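Local coordinates for uncharacterized protein (Parabacteroides merdae ATCC 43184, PDB 4OPW) that is of unknown function but, as a putative adhesin with an auto-transporter-like head domain, may take part in cell adhesion, at residues I45-I57 with G67-I80. Sequence-based numbering, arbitrary orientation. Where two conformers were deposited one is given.
Sequences ITVDENLHPYVNI and GFKGAKVDHFTKFI
Thr46 and Ile80 form an antiparallel hydrogen-bonded pair at one end, Asn56 and Gly67 another at the far end, and between them the chains part, 49-54 turning through a helical and 3-10 segment and 70-79 running by way of strand 72-75. Lys69 N extends the second ladder by donating to Tyr54 O at 2.8 Å. Just beyond the first pair, the Asp48 carboxylate spans Thr77: OD1 takes Thr77 N on its syn lone pair at 2.8 Å, nearly straight at 171°, while OD2 accepts from Thr77 OG1 at 2.6 Å, the hydroxyl 25° out of the carboxylate plane. OD2 has a second donor in Gly9 N, so three hydrogen bonds grip this buried carboxylate and limit its rotation. The core between the loops is apolar. The Leu51 side chain crosses that of Phe76 at about a right angle, its CD1 3.6 Å from Phe76 CB and also touching Val73 CG1. Val47 CG2, anti to its own backbone N, is thereby directed inward, where it meets the rim of the Phe68 ring at CZ and also Phe79 CG. Val55 straddles the same two aromatics, CG2 on Phe68 CE1 and CG1 on Phe79 CZ. Farther out, Ala71 CB packs 3.6 Å from Tyr54 CE1. Strand 4-6 adds Val5 against Leu51, Tyr54 and Val73. These loops close a hydrophobic core near the N-terminal end of a right-handed parallel beta-helix, the fold expected for the pectate-lyase-like clan.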
ATOM      1  N   ILE A  45      14.429 -16.231   2.395  1.00 18.13           N
ATOM      2  CA  ILE A  45      14.543 -15.889   0.975  1.00 18.30           C
ATOM      3  C   ILE A  45      14.433 -17.130   0.120  1.00 19.84           C
ATOM      4  O   ILE A  45      15.203 -18.080   0.319  1.00 18.90           O
ATOM      5  CB  ILE A  45      15.906 -15.158   0.658  1.00 20.64           C
ATOM      6  CG1 ILE A  45      16.167 -13.933   1.550  1.00 20.64           C
ATOM      7  CG2 ILE A  45      16.079 -14.825  -0.863  1.00 19.87           C
ATOM      8  CD1 ILE A  45      15.186 -12.726   1.357  1.00 24.62           C
ATOM      9  N   THR A  46      13.526 -17.090  -0.873  1.00 17.69           N
ATOM     10  CA  THR A  46      13.412 -18.120  -1.905  1.00 17.82           C
ATOM     11  C   THR A  46      13.760 -17.464  -3.240  1.00 20.73           C
ATOM     12  O   THR A  46      13.100 -16.498  -3.651  1.00 18.75           O
ATOM     13  CB  THR A  46      12.018 -18.781  -1.934  1.00 23.92           C
ATOM     14  OG1 THR A  46      11.729 -19.279  -0.640  1.00 23.02           O
ATOM     15  CG2 THR A  46      11.939 -19.930  -2.950  1.00 20.14           C
ATOM     16  N   VAL A  47      14.777 -17.988  -3.918  1.00 17.33           N
ATOM     17  CA  VAL A  47      15.209 -17.481  -5.224  1.00 17.16           C
ATOM     18  C   VAL A  47      15.999 -18.614  -5.902  1.00 20.14           C
ATOM     19  O   VAL A  47      16.331 -19.597  -5.233  1.00 20.47           O
ATOM     20  CB  VAL A  47      16.021 -16.142  -5.056  1.00 20.61           C
ATOM     21  CG1 VAL A  47      17.421 -16.388  -4.465  1.00 20.05           C
ATOM     22  CG2 VAL A  47      16.102 -15.354  -6.368  1.00 20.60           C
ATOM     23  N   ASP A  48      16.313 -18.498  -7.200  1.00 17.67           N
ATOM     24  CA  ASP A  48      17.133 -19.535  -7.850  1.00 16.15           C
ATOM     25  C   ASP A  48      18.382 -19.750  -7.005  1.00 19.95           C
ATOM     26  O   ASP A  48      18.965 -18.773  -6.528  1.00 17.36           O
ATOM     27  CB  ASP A  48      17.510 -19.131  -9.280  1.00 16.84           C
ATOM     28  CG  ASP A  48      16.300 -18.771 -10.111  1.00 16.44           C
ATOM     29  OD1 ASP A  48      15.625 -17.768  -9.775  1.00 18.88           O
ATOM     30  OD2 ASP A  48      16.107 -19.397 -11.160  1.00 16.61           O
ATOM     31  N   GLU A  49      18.745 -21.011  -6.755  1.00 17.97           N
ATOM     32  CA  GLU A  49      19.860 -21.307  -5.843  1.00 18.46           C
ATOM     33  C   GLU A  49      21.155 -20.523  -6.155  1.00 21.83           C
ATOM     34  O   GLU A  49      21.809 -20.060  -5.219  1.00 20.96           O
ATOM     35  CB  GLU A  49      20.156 -22.819  -5.802  1.00 20.40           C
ATOM     36  CG  GLU A  49      20.332 -23.463  -7.165  1.00 29.02           C
ATOM     37  CD  GLU A  49      20.606 -24.953  -7.153  1.00 47.90           C
ATOM     38  OE1 GLU A  49      20.172 -25.647  -6.208  1.00 47.40           O
ATOM     39  OE2 GLU A  49      21.272 -25.425  -8.097  1.00 38.46           O
ATOM     40  N   ASN A  50      21.501 -20.343  -7.461  1.00 19.63           N
ATOM     41  CA  ASN A  50      22.741 -19.641  -7.838  1.00 18.86           C
ATOM     42  C   ASN A  50      22.644 -18.117  -7.642  1.00 20.90           C
ATOM     43  O   ASN A  50      23.669 -17.430  -7.782  1.00 19.78           O
ATOM     44  CB  ASN A  50      23.111 -19.967  -9.303  1.00 18.95           C
ATOM     45  CG  ASN A  50      22.104 -19.428 -10.301  1.00 29.39           C
ATOM     46  OD1 ASN A  50      20.894 -19.639 -10.165  1.00 21.51           O
ATOM     47  ND2 ASN A  50      22.570 -18.649 -11.272  1.00 23.86           N
ATOM     48  N   LEU A  51      21.447 -17.590  -7.282  1.00 16.23           N
ATOM     49  CA  LEU A  51      21.275 -16.144  -7.120  1.00 15.85           C
ATOM     50  C   LEU A  51      21.369 -15.676  -5.652  1.00 19.53           C
ATOM     51  O   LEU A  51      21.481 -14.467  -5.415  1.00 16.57           O
ATOM     52  CB  LEU A  51      19.945 -15.676  -7.750  1.00 15.40           C
ATOM     53  CG  LEU A  51      19.863 -15.845  -9.279  1.00 17.49           C
ATOM     54  CD1 LEU A  51      18.512 -15.330  -9.801  1.00 16.58           C
ATOM     55  CD2 LEU A  51      21.008 -15.090  -9.992  1.00 15.97           C
ATOM     56  N   HIS A  52      21.371 -16.620  -4.674  1.00 16.78           N
ATOM     57  CA  HIS A  52      21.472 -16.232  -3.252  1.00 18.39           C
ATOM     58  C   HIS A  52      22.695 -15.327  -2.961  1.00 21.83           C
ATOM     59  O   HIS A  52      22.523 -14.368  -2.185  1.00 22.27           O
ATOM     60  CB  HIS A  52      21.482 -17.448  -2.328  1.00 18.87           C
ATOM     61  CG  HIS A  52      20.121 -18.040  -2.138  1.00 21.38           C
ATOM     62  ND1 HIS A  52      19.207 -17.484  -1.252  1.00 22.44           N
ATOM     63  CD2 HIS A  52      19.551 -19.104  -2.752  1.00 23.15           C
ATOM     64  CE1 HIS A  52      18.128 -18.242  -1.334  1.00 21.98           C
ATOM     65  NE2 HIS A  52      18.284 -19.225  -2.225  1.00 22.66           N
ATOM     66  N   PRO A  53      23.877 -15.496  -3.622  1.00 18.60           N
ATOM     67  CA  PRO A  53      25.009 -14.585  -3.320  1.00 19.71           C
ATOM     68  C   PRO A  53      24.739 -13.136  -3.706  1.00 22.29           C
ATOM     69  O   PRO A  53      25.423 -12.249  -3.204  1.00 22.32           O
ATOM     70  CB  PRO A  53      26.154 -15.159  -4.177  1.00 22.17           C
ATOM     71  CG  PRO A  53      25.804 -16.592  -4.343  1.00 25.21           C
ATOM     72  CD  PRO A  53      24.315 -16.571  -4.547  1.00 20.46           C
ATOM     73  N   TYR A  54      23.746 -12.889  -4.586  1.00 18.22           N
ATOM     74  CA  TYR A  54      23.413 -11.544  -5.067  1.00 17.50           C
ATOM     75  C   TYR A  54      22.221 -10.949  -4.321  1.00 19.57           C
ATOM     76  O   TYR A  54      21.875  -9.806  -4.579  1.00 18.60           O
ATOM     77  CB  TYR A  54      23.142 -11.561  -6.585  1.00 19.42           C
ATOM     78  CG  TYR A  54      24.278 -12.210  -7.350  1.00 20.70           C
ATOM     79  CD1 TYR A  54      25.518 -11.583  -7.463  1.00 22.86           C
ATOM     80  CD2 TYR A  54      24.166 -13.513  -7.827  1.00 21.28           C
ATOM     81  CE1 TYR A  54      26.600 -12.215  -8.084  1.00 24.44           C
ATOM     82  CE2 TYR A  54      25.244 -14.155  -8.450  1.00 22.62           C
ATOM     83  CZ  TYR A  54      26.454 -13.495  -8.587  1.00 29.04           C
ATOM     84  OH  TYR A  54      27.524 -14.093  -9.220  1.00 26.46           O
ATOM     85  N   VAL A  55      21.633 -11.689  -3.378  1.00 16.95           N
ATOM     86  CA  VAL A  55      20.488 -11.179  -2.609  1.00 16.58           C
ATOM     87  C   VAL A  55      20.991 -10.133  -1.604  1.00 21.97           C
ATOM     88  O   VAL A  55      21.873 -10.412  -0.784  1.00 21.86           O
ATOM     89  CB  VAL A  55      19.659 -12.320  -1.950  1.00 19.61           C
ATOM     90  CG1 VAL A  55      18.615 -11.760  -0.971  1.00 20.17           C
ATOM     91  CG2 VAL A  55      18.976 -13.162  -3.025  1.00 19.49           C
ATOM     92  N   ASN A  56      20.435  -8.906  -1.722  1.00 18.89           N
ATOM     93  CA  ASN A  56      20.772  -7.779  -0.855  1.00 18.46           C
ATOM     94  C   ASN A  56      19.740  -7.625   0.264  1.00 21.23           C
ATOM     95  O   ASN A  56      18.563  -7.459  -0.017  1.00 20.61           O
ATOM     96  CB  ASN A  56      20.834  -6.470  -1.688  1.00 20.30           C
ATOM     97  CG  ASN A  56      21.219  -5.237  -0.901  1.00 29.78           C
ATOM     98  OD1 ASN A  56      22.092  -5.260  -0.029  1.00 25.51           O
ATOM     99  ND2 ASN A  56      20.578  -4.114  -1.201  1.00 27.55           N
ATOM    100  N   ILE A  57      20.187  -7.735   1.522  1.00 18.37           N
ATOM    101  CA  ILE A  57      19.389  -7.512   2.736  1.00 18.33           C
ATOM    102  C   ILE A  57      20.174  -6.465   3.484  1.00 23.39           C
ATOM    103  O   ILE A  57      21.282  -6.752   3.949  1.00 24.26           O
ATOM    104  CB  ILE A  57      19.144  -8.812   3.573  1.00 21.66           C
ATOM    105  CG1 ILE A  57      18.363  -9.863   2.758  1.00 21.69           C
ATOM    106  CG2 ILE A  57      18.437  -8.483   4.915  1.00 22.20           C
ATOM    107  CD1 ILE A  57      18.536 -11.297   3.282  1.00 23.38           C
ATOM    108  N   GLY A  67      16.665  -6.531  -2.299  1.00 18.89           N
ATOM    109  CA  GLY A  67      16.765  -6.575  -3.752  1.00 18.81           C
ATOM    110  C   GLY A  67      17.999  -7.363  -4.141  1.00 21.42           C
ATOM    111  O   GLY A  67      18.372  -8.313  -3.436  1.00 20.26           O
ATOM    112  N   PHE A  68      18.635  -6.971  -5.240  1.00 17.99           N
ATOM    113  CA  PHE A  68      19.886  -7.599  -5.682  1.00 17.50           C
ATOM    114  C   PHE A  68      21.055  -6.621  -5.576  1.00 22.56           C
ATOM    115  O   PHE A  68      20.848  -5.407  -5.540  1.00 21.56           O
ATOM    116  CB  PHE A  68      19.784  -8.117  -7.128  1.00 17.37           C
ATOM    117  CG  PHE A  68      18.884  -9.312  -7.319  1.00 16.47           C
ATOM    118  CD1 PHE A  68      19.158 -10.520  -6.689  1.00 19.05           C
ATOM    119  CD2 PHE A  68      17.802  -9.255  -8.199  1.00 17.68           C
ATOM    120  CE1 PHE A  68      18.306 -11.629  -6.862  1.00 19.51           C
ATOM    121  CE2 PHE A  68      16.977 -10.370  -8.401  1.00 19.09           C
ATOM    122  CZ  PHE A  68      17.242 -11.551  -7.742  1.00 18.21           C
ATOM    123  N   LYS A  69      22.274  -7.179  -5.497  1.00 19.45           N
ATOM    124  CA  LYS A  69      23.549  -6.449  -5.442  0.50 19.82           C
ATOM    125  C   LYS A  69      24.654  -7.306  -6.048  1.00 24.69           C
ATOM    126  O   LYS A  69      24.518  -8.532  -6.112  1.00 26.34           O
ATOM    127  CB  LYS A  69      23.912  -6.054  -3.991  0.50 22.54           C
ATOM    128  CG  LYS A  69      24.020  -7.253  -3.032  0.50 43.10           C
ATOM    129  CD  LYS A  69      25.223  -7.198  -2.106  0.50 55.22           C
ATOM    130  CE  LYS A  69      25.193  -8.315  -1.085  0.50 65.95           C
ATOM    131  NZ  LYS A  69      25.323  -9.665  -1.702  0.50 72.66           N
ATOM    132  N   GLY A  70      25.744  -6.672  -6.472  1.00 22.19           N
ATOM    133  CA  GLY A  70      26.929  -7.375  -6.981  1.00 22.25           C
ATOM    134  C   GLY A  70      26.956  -7.927  -8.385  1.00 27.78           C
ATOM    135  O   GLY A  70      27.990  -8.455  -8.810  1.00 30.25           O
ATOM    136  N   ALA A  71      25.838  -7.865  -9.083  1.00 22.84           N
ATOM    137  CA  ALA A  71      25.673  -8.311 -10.475  1.00 22.70           C
ATOM    138  C   ALA A  71      24.379  -7.800 -11.008  1.00 25.91           C
ATOM    139  O   ALA A  71      23.493  -7.449 -10.226  1.00 23.88           O
ATOM    140  CB  ALA A  71      25.697  -9.839 -10.577  1.00 23.32           C
ATOM    141  N   LYS A  72      24.246  -7.785 -12.342  1.00 24.65           N
ATOM    142  CA  LYS A  72      22.984  -7.414 -12.984  1.00 23.65           C
ATOM    143  C   LYS A  72      22.218  -8.734 -13.187  1.00 23.02           C
ATOM    144  O   LYS A  72      22.726  -9.622 -13.862  1.00 20.02           O
ATOM    145  CB  LYS A  72      23.246  -6.677 -14.323  1.00 27.41           C
ATOM    146  CG  LYS A  72      23.987  -5.347 -14.162  1.00 39.32           C
ATOM    147  CD  LYS A  72      25.086  -5.196 -15.208  1.00 48.99           C
ATOM    148  CE  LYS A  72      25.737  -3.832 -15.183  1.00 61.84           C
ATOM    149  NZ  LYS A  72      26.836  -3.728 -16.181  1.00 74.07           N
ATOM    150  N   VAL A  73      21.036  -8.879 -12.570  1.00 18.88           N
ATOM    151  CA  VAL A  73      20.294 -10.138 -12.687  1.00 18.16           C
ATOM    152  C   VAL A  73      19.356  -9.991 -13.875  1.00 19.33           C
ATOM    153  O   VAL A  73      18.387  -9.242 -13.814  1.00 18.19           O
ATOM    154  CB  VAL A  73      19.559 -10.530 -11.365  1.00 21.10           C
ATOM    155  CG1 VAL A  73      18.735 -11.805 -11.554  1.00 19.65           C
ATOM    156  CG2 VAL A  73      20.565 -10.709 -10.214  1.00 20.98           C
ATOM    157  N   ASP A  74      19.665 -10.676 -14.959  1.00 15.89           N
ATOM    158  CA  ASP A  74      18.873 -10.593 -16.188  1.00 14.15           C
ATOM    159  C   ASP A  74      17.529 -11.298 -16.082  1.00 19.03           C
ATOM    160  O   ASP A  74      16.580 -10.938 -16.789  1.00 18.02           O
ATOM    161  CB  ASP A  74      19.659 -11.203 -17.361  1.00 15.49           C
ATOM    162  CG  ASP A  74      20.875 -10.398 -17.806  1.00 23.65           C
ATOM    163  OD1 ASP A  74      20.923  -9.180 -17.519  1.00 24.88           O
ATOM    164  OD2 ASP A  74      21.750 -10.974 -18.461  1.00 21.26           O
ATOM    165  N   HIS A  75      17.475 -12.356 -15.254  1.00 16.12           N
ATOM    166  CA  HIS A  75      16.251 -13.121 -15.036  1.00 15.28           C
ATOM    167  C   HIS A  75      16.342 -13.938 -13.763  1.00 18.12           C
ATOM    168  O   HIS A  75      17.392 -14.519 -13.457  1.00 17.81           O
ATOM    169  CB  HIS A  75      15.968 -14.068 -16.233  1.00 15.56           C
ATOM    170  CG  HIS A  75      14.752 -14.939 -16.045  1.00 17.13           C
ATOM    171  ND1 HIS A  75      14.870 -16.249 -15.618  1.00 18.47           N
ATOM    172  CD2 HIS A  75      13.435 -14.619 -16.131  1.00 17.98           C
ATOM    173  CE1 HIS A  75      13.626 -16.720 -15.540  1.00 17.46           C
ATOM    174  NE2 HIS A  75      12.724 -15.769 -15.817  1.00 17.43           N
ATOM    175  N   PHE A  76      15.226 -13.989 -13.031  1.00 14.22           N
ATOM    176  CA  PHE A  76      15.085 -14.870 -11.880  1.00 13.75           C
ATOM    177  C   PHE A  76      13.749 -15.594 -12.010  1.00 17.53           C
ATOM    178  O   PHE A  76      12.818 -15.071 -12.642  1.00 16.80           O
ATOM    179  CB  PHE A  76      15.231 -14.136 -10.534  1.00 13.42           C
ATOM    180  CG  PHE A  76      14.229 -13.037 -10.302  1.00 13.92           C
ATOM    181  CD1 PHE A  76      12.997 -13.313  -9.719  1.00 15.85           C
ATOM    182  CD2 PHE A  76      14.503 -11.726 -10.691  1.00 14.21           C
ATOM    183  CE1 PHE A  76      12.052 -12.299  -9.523  1.00 16.16           C
ATOM    184  CE2 PHE A  76      13.564 -10.712 -10.491  1.00 17.23           C
ATOM    185  CZ  PHE A  76      12.346 -11.003  -9.903  1.00 16.06           C
ATOM    186  N   THR A  77      13.651 -16.800 -11.442  1.00 14.57           N
ATOM    187  CA  THR A  77      12.428 -17.610 -11.564  1.00 13.99           C
ATOM    188  C   THR A  77      11.308 -17.068 -10.646  1.00 16.76           C
ATOM    189  O   THR A  77      10.173 -16.881 -11.083  1.00 17.08           O
ATOM    190  CB  THR A  77      12.775 -19.079 -11.252  1.00 16.38           C
ATOM    191  OG1 THR A  77      13.758 -19.515 -12.213  1.00 17.31           O
ATOM    192  CG2 THR A  77      11.538 -20.021 -11.311  1.00 17.64           C
ATOM    193  N   LYS A  78      11.654 -16.816  -9.384  1.00 13.61           N
ATOM    194  CA  LYS A  78      10.743 -16.268  -8.382  1.00 13.20           C
ATOM    195  C   LYS A  78      11.606 -15.700  -7.282  1.00 17.66           C
ATOM    196  O   LYS A  78      12.754 -16.134  -7.128  1.00 18.09           O
ATOM    197  CB  LYS A  78       9.788 -17.381  -7.857  1.00 15.14           C
ATOM    198  CG  LYS A  78       8.577 -16.845  -7.071  1.00 24.50           C
ATOM    199  CD  LYS A  78       7.436 -17.840  -7.069  1.00 33.80           C
ATOM    200  CE  LYS A  78       6.254 -17.368  -6.252  1.00 37.49           C
ATOM    201  NZ  LYS A  78       5.600 -16.150  -6.827  1.00 39.42           N
ATOM    202  N   PHE A  79      11.090 -14.707  -6.560  1.00 14.43           N
ATOM    203  CA  PHE A  79      11.835 -14.073  -5.471  1.00 14.18           C
ATOM    204  C   PHE A  79      10.830 -13.842  -4.335  1.00 18.82           C
ATOM    205  O   PHE A  79       9.962 -12.969  -4.440  1.00 17.25           O
ATOM    206  CB  PHE A  79      12.504 -12.780  -5.967  1.00 15.08           C
ATOM    207  CG  PHE A  79      13.543 -12.093  -5.101  1.00 16.81           C
ATOM    208  CD1 PHE A  79      13.538 -12.247  -3.719  1.00 20.78           C
ATOM    209  CD2 PHE A  79      14.456 -11.207  -5.662  1.00 20.09           C
ATOM    210  CE1 PHE A  79      14.478 -11.588  -2.924  1.00 21.31           C
ATOM    211  CE2 PHE A  79      15.397 -10.547  -4.870  1.00 23.02           C
ATOM    212  CZ  PHE A  79      15.401 -10.740  -3.506  1.00 21.25           C
ATOM    213  N   ILE A  80      10.896 -14.698  -3.297  1.00 14.24           N
ATOM    214  CA  ILE A  80       9.984 -14.622  -2.158  1.00 14.27           C
ATOM    215  C   ILE A  80      10.750 -14.196  -0.921  1.00 16.92           C
ATOM    216  O   ILE A  80      11.821 -14.727  -0.638  1.00 17.95           O
ATOM    217  CB  ILE A  80       9.244 -15.982  -1.890  1.00 17.63           C
ATOM    218  CG1 ILE A  80       8.605 -16.577  -3.174  1.00 18.38           C
ATOM    219  CG2 ILE A  80       8.187 -15.836  -0.753  1.00 18.66           C
ATOM    220  CD1 ILE A  80       8.068 -18.046  -2.973  1.00 23.56           C
TER
HETATM  221  O   HOH W   1      10.985 -17.382   1.142  1.00 22.03           O
HETATM  222  O   HOH W   2      18.931  -4.017  -3.654  1.00 29.84           O